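Long-range contact in Non-sulfated chondroitin lyase E66 (Autographa californica nucleopolyhedrovirus, PDB 3VSN), which cleaves non-sulfated chondroitin as a polysaccharide lyase of the viral envelope and is essential for oral infection of the insect host: residues H238-R250 and V339-S351. Numbering follows the deposited sequence.
Sequences HVDSIYIDHIDVR and VVGVTNRLAYYES
V340 CG1 and G341 O lie over one face of the R250 guanidinium and L346 CD1 over the opposite one; V340 CG1 is 3.7 Å from R250 NH1. Water 2 links G341 O to R250 NH1, weakly on the arginine side. Water 3, in the guanidinium plane, joins R250 NH2 to T343 N and L346 O. R250 NE bonds S325 O. At L346 the other methyl, CD2, meets I244 CD1 tip to tip at 3.9 Å. A347 N donates to D248 O at 2.8 Å, and A347 O takes a weak bond from R250 NH1. Water 1 bridges A347 O and R250 N. The D248 carboxylate salt-bridges R411. E350, important for catalytic activity, reaches the active site. Its CG is anti to the backbone N (chi1 -168°) and the extended chain carries the carboxylate past V249 to H246, the proton acceptor. H246 ND1 donates to the syn lone pair of E350 OE2, close to the ring plane; at 2.5 Å the bond is short. E350 OE1 salt-bridges R300, the transition-state stabiliser. The contact joins the 243-245/249-250 hairpin to the end of strand 335-340, the loop after it and strand 349-351, with strand 408-410 against V249 and A347 and helix 359-364 against E350.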
loop_
_atom_site.group_PDB
_atom_site.type_symbol
_atom_site.label_atom_id
_atom_site.label_comp_id
_atom_site.label_asym_id
_atom_site.label_seq_id
_atom_site.Cartn_x
_atom_site.Cartn_y
_atom_site.Cartn_z
ATOM N N HIS A 238 9.606 10.004 -0.054
ATOM C CA HIS A 238 10.550 10.250 1.034
ATOM C C HIS A 238 11.810 9.446 0.854
ATOM O O HIS A 238 11.829 8.486 0.080
ATOM C CB HIS A 238 9.889 10.036 2.393
ATOM C CG HIS A 238 9.165 11.260 2.913
ATOM N ND1 HIS A 238 8.435 12.065 2.115
ATOM C CD2 HIS A 238 9.074 11.794 4.197
ATOM C CE1 HIS A 238 7.916 13.070 2.848
ATOM N NE2 HIS A 238 8.302 12.899 4.122
ATOM N N VAL A 239 12.875 9.840 1.555
ATOM C CA VAL A 239 14.217 9.288 1.320
ATOM C C VAL A 239 14.315 7.770 1.454
ATOM O O VAL A 239 15.176 7.150 0.827
ATOM C CB VAL A 239 15.305 9.952 2.207
ATOM C CG1 VAL A 239 15.477 11.424 1.846
ATOM C CG2 VAL A 239 14.999 9.775 3.691
ATOM N N ASP A 240 13.440 7.179 2.267
ATOM C CA ASP A 240 13.425 5.729 2.455
ATOM C C ASP A 240 12.353 5.035 1.607
ATOM O O ASP A 240 11.924 3.923 1.922
ATOM C CB ASP A 240 13.284 5.361 3.945
ATOM C CG ASP A 240 12.039 5.958 4.598
ATOM O OD1 ASP A 240 11.250 6.665 3.927
ATOM O OD2 ASP A 240 11.847 5.712 5.808
ATOM N N SER A 241 11.935 5.701 0.534
ATOM C CA SER A 241 10.980 5.146 -0.432
ATOM C C SER A 241 9.636 4.723 0.169
ATOM O O SER A 241 9.212 3.572 0.042
ATOM C CB SER A 241 11.610 4.007 -1.240
ATOM O OG SER A 241 12.519 4.527 -2.189
ATOM N N ILE A 242 8.990 5.670 0.838
ATOM C CA ILE A 242 7.572 5.577 1.159
ATOM C C ILE A 242 6.938 6.841 0.586
ATOM O O ILE A 242 7.494 7.935 0.741
ATOM C CB ILE A 242 7.322 5.470 2.683
ATOM C CG1 ILE A 242 7.842 4.132 3.234
ATOM C CG2 ILE A 242 5.844 5.666 3.027
ATOM C CD1 ILE A 242 7.182 2.886 2.672
ATOM N N TYR A 243 5.801 6.694 -0.091
ATOM C CA TYR A 243 5.152 7.855 -0.687
ATOM C C TYR A 243 4.270 8.614 0.299
ATOM O O TYR A 243 3.367 8.043 0.911
ATOM C CB TYR A 243 4.371 7.530 -1.971
ATOM C CG TYR A 243 4.109 8.805 -2.728
ATOM C CD1 TYR A 243 2.927 9.527 -2.541
ATOM C CD2 TYR A 243 5.086 9.342 -3.566
ATOM C CE1 TYR A 243 2.715 10.729 -3.201
ATOM C CE2 TYR A 243 4.880 10.538 -4.231
ATOM C CZ TYR A 243 3.700 11.227 -4.045
ATOM O OH TYR A 243 3.506 12.421 -4.702
ATOM N N ILE A 244 4.546 9.908 0.429
ATOM C CA ILE A 244 3.812 10.782 1.336
ATOM C C ILE A 244 2.965 11.771 0.533
ATOM O O ILE A 244 3.464 12.425 -0.386
ATOM C CB ILE A 244 4.777 11.525 2.300
ATOM C CG1 ILE A 244 5.610 10.522 3.124
ATOM C CG2 ILE A 244 4.032 12.512 3.198
ATOM C CD1 ILE A 244 4.816 9.549 3.979
ATOM N N ASP A 245 1.681 11.852 0.874
ATOM C CA ASP A 245 0.754 12.789 0.244
ATOM C C ASP A 245 0.011 13.564 1.335
ATOM O O ASP A 245 0.077 13.193 2.511
ATOM C CB ASP A 245 -0.231 12.029 -0.646
ATOM C CG ASP A 245 -0.741 12.858 -1.820
ATOM O OD1 ASP A 245 -0.487 14.079 -1.881
ATOM O OD2 ASP A 245 -1.407 12.272 -2.695
ATOM N N HIS A 246 -0.683 14.638 0.950
ATOM C CA HIS A 246 -1.414 15.485 1.902
ATOM C C HIS A 246 -0.520 15.975 3.014
ATOM O O HIS A 246 -0.906 15.997 4.186
ATOM C CB HIS A 246 -2.643 14.753 2.442
ATOM C CG HIS A 246 -3.758 14.604 1.434
ATOM N ND1 HIS A 246 -5.019 14.298 1.791
ATOM C CD2 HIS A 246 -3.769 14.755 0.045
ATOM C CE1 HIS A 246 -5.795 14.238 0.692
ATOM N NE2 HIS A 246 -5.028 14.518 -0.375
ATOM N N ILE A 247 0.691 16.372 2.622
ATOM C CA ILE A 247 1.752 16.895 3.497
ATOM C C ILE A 247 2.428 15.831 4.369
ATOM O O ILE A 247 3.654 15.735 4.366
ATOM C CB ILE A 247 1.324 18.130 4.338
ATOM C CG1 ILE A 247 0.629 19.180 3.457
ATOM C CG2 ILE A 247 2.538 18.752 5.021
ATOM C CD1 ILE A 247 -0.226 20.170 4.225
ATOM N N ASP A 248 1.646 15.030 5.093
ATOM C CA ASP A 248 2.218 14.117 6.093
ATOM C C ASP A 248 1.534 12.747 6.218
ATOM O O ASP A 248 1.672 12.079 7.244
ATOM C CB ASP A 248 2.270 14.814 7.462
ATOM C CG ASP A 248 0.886 15.180 7.997
ATOM O OD1 ASP A 248 -0.131 14.910 7.325
ATOM O OD2 ASP A 248 0.812 15.734 9.111
ATOM N N VAL A 249 0.809 12.331 5.180
ATOM C CA VAL A 249 0.091 11.050 5.208
ATOM C C VAL A 249 0.797 10.013 4.328
ATOM O O VAL A 249 1.125 10.296 3.173
ATOM C CB VAL A 249 -1.393 11.209 4.769
ATOM C CG1 VAL A 249 -2.170 9.912 4.968
ATOM C CG2 VAL A 249 -2.070 12.335 5.543
ATOM N N ARG A 250 1.045 8.821 4.877
ATOM C CA ARG A 250 1.468 7.676 4.059
ATOM C C ARG A 250 0.294 7.295 3.155
ATOM O O ARG A 250 -0.742 6.845 3.644
ATOM C CB ARG A 250 1.878 6.480 4.933
ATOM C CG ARG A 250 3.042 6.738 5.885
ATOM C CD ARG A 250 3.291 5.536 6.797
ATOM N NE ARG A 250 4.151 5.890 7.926
ATOM C CZ ARG A 250 3.725 6.450 9.058
ATOM N NH1 ARG A 250 2.437 6.711 9.237
ATOM N NH2 ARG A 250 4.591 6.744 10.023
ATOM N N VAL A 339 4.028 -3.932 9.134
ATOM C CA VAL A 339 3.639 -3.037 10.220
ATOM C C VAL A 339 3.954 -1.598 9.824
ATOM O O VAL A 339 5.080 -1.289 9.414
ATOM C CB VAL A 339 4.356 -3.356 11.556
ATOM C CG1 VAL A 339 3.982 -2.335 12.626
ATOM C CG2 VAL A 339 4.022 -4.760 12.039
ATOM N N VAL A 340 2.953 -0.730 9.935
ATOM C CA VAL A 340 3.189 0.711 9.865
ATOM C C VAL A 340 3.480 1.203 11.279
ATOM O O VAL A 340 2.651 1.052 12.181
ATOM C CB VAL A 340 1.990 1.471 9.252
ATOM C CG1 VAL A 340 2.200 2.980 9.327
ATOM C CG2 VAL A 340 1.759 1.030 7.809
ATOM N N GLY A 341 4.671 1.766 11.468
ATOM C CA GLY A 341 5.087 2.302 12.756
ATOM C C GLY A 341 4.535 3.697 12.973
ATOM O O GLY A 341 3.616 4.135 12.271
ATOM N N VAL A 342 5.092 4.395 13.955
ATOM C CA VAL A 342 4.606 5.715 14.335
ATOM C C VAL A 342 5.799 6.653 14.522
ATOM O O VAL A 342 6.767 6.312 15.209
ATOM C CB VAL A 342 3.756 5.647 15.635
ATOM C CG1 VAL A 342 3.096 6.984 15.936
ATOM C CG2 VAL A 342 2.685 4.566 15.541
ATOM N N THR A 343 5.739 7.816 13.882
ATOM C CA THR A 343 6.705 8.887 14.129
ATOM C C THR A 343 5.945 10.198 14.301
ATOM O O THR A 343 4.941 10.429 13.629
ATOM C CB THR A 343 7.771 9.019 13.006
ATOM O OG1 THR A 343 8.560 10.199 13.223
ATOM C CG2 THR A 343 7.122 9.100 11.614
ATOM N N ASN A 344 6.419 11.050 15.208
ATOM C CA ASN A 344 5.844 12.389 15.376
ATOM C C ASN A 344 5.908 13.247 14.100
ATOM O O ASN A 344 5.189 14.241 13.984
ATOM C CB ASN A 344 6.520 13.121 16.538
ATOM C CG ASN A 344 8.030 13.145 16.409
ATOM O OD1 ASN A 344 8.730 12.383 17.074
ATOM N ND2 ASN A 344 8.540 14.003 15.536
ATOM N N ARG A 345 6.760 12.856 13.153
ATOM C CA ARG A 345 6.899 13.560 11.867
ATOM C C ARG A 345 5.752 13.324 10.877
ATOM O O ARG A 345 5.563 14.113 9.947
ATOM C CB ARG A 345 8.210 13.170 11.182
ATOM C CG ARG A 345 9.467 13.731 11.826
ATOM C CD ARG A 345 10.678 13.463 10.941
ATOM N NE ARG A 345 10.857 12.034 10.695
ATOM C CZ ARG A 345 11.586 11.226 11.457
ATOM N NH1 ARG A 345 12.225 11.699 12.522
ATOM N NH2 ARG A 345 11.678 9.939 11.153
ATOM N N LEU A 346 5.008 12.234 11.054
ATOM C CA LEU A 346 3.967 11.863 10.092
ATOM C C LEU A 346 2.636 11.570 10.771
ATOM O O LEU A 346 2.603 11.117 11.917
ATOM C CB LEU A 346 4.407 10.656 9.248
ATOM C CG LEU A 346 5.630 10.819 8.330
ATOM C CD1 LEU A 346 6.095 9.466 7.804
ATOM C CD2 LEU A 346 5.343 11.774 7.174
ATOM N N ALA A 347 1.545 11.832 10.053
ATOM C CA ALA A 347 0.207 11.527 10.546
ATOM C C ALA A 347 0.085 10.039 10.853
ATOM O O ALA A 347 0.621 9.204 10.124
ATOM C CB ALA A 347 -0.845 11.937 9.525
ATOM N N TYR A 348 -0.601 9.715 11.943
ATOM C CA TYR A 348 -0.951 8.325 12.215
ATOM C C TYR A 348 -2.309 7.993 11.606
ATOM O O TYR A 348 -2.675 6.825 11.488
ATOM C CB TYR A 348 -0.925 8.015 13.720
ATOM C CG TYR A 348 -2.056 8.616 14.536
ATOM C CD1 TYR A 348 -1.897 9.839 15.187
ATOM C CD2 TYR A 348 -3.276 7.948 14.676
ATOM C CE1 TYR A 348 -2.924 10.385 15.949
ATOM C CE2 TYR A 348 -4.308 8.485 15.433
ATOM C CZ TYR A 348 -4.126 9.703 16.063
ATOM O OH TYR A 348 -5.148 10.230 16.813
ATOM N N TYR A 349 -3.049 9.029 11.211
ATOM C CA TYR A 349 -4.393 8.841 10.677
ATOM C C TYR A 349 -4.867 10.045 9.869
ATOM O O TYR A 349 -4.448 11.176 10.120
ATOM C CB TYR A 349 -5.384 8.539 11.812
ATOM C CG TYR A 349 -6.780 8.197 11.337
ATOM C CD1 TYR A 349 -6.994 7.169 10.420
ATOM C CD2 TYR A 349 -7.889 8.900 11.809
ATOM C CE1 TYR A 349 -8.270 6.856 9.981
ATOM C CE2 TYR A 349 -9.172 8.584 11.381
ATOM C CZ TYR A 349 -9.355 7.563 10.471
ATOM O OH TYR A 349 -10.621 7.248 10.036
ATOM N N GLU A 350 -5.731 9.780 8.892
ATOM C CA GLU A 350 -6.426 10.825 8.151
ATOM C C GLU A 350 -7.887 10.417 8.002
ATOM O O GLU A 350 -8.183 9.300 7.583
ATOM C CB GLU A 350 -5.789 11.040 6.773
ATOM C CG GLU A 350 -6.272 12.297 6.059
ATOM C CD GLU A 350 -5.862 12.348 4.598
ATOM O OE1 GLU A 350 -5.978 11.318 3.907
ATOM O OE2 GLU A 350 -5.432 13.423 4.137
ATOM N N SER A 351 -8.789 11.324 8.367
ATOM C CA SER A 351 -10.225 11.092 8.240
ATOM C C SER A 351 -10.868 12.057 7.244
ATOM O O SER A 351 -10.247 13.032 6.818
ATOM C CB SER A 351 -10.908 11.219 9.604
ATOM O OG SER A 351 -10.672 12.496 10.177
HETATM O O HOH W 1 -0.075 8.441 7.465
HETATM O O HOH W 2 1.550 6.062 12.157
HETATM O O HOH W 3 3.357 8.273 12.249
#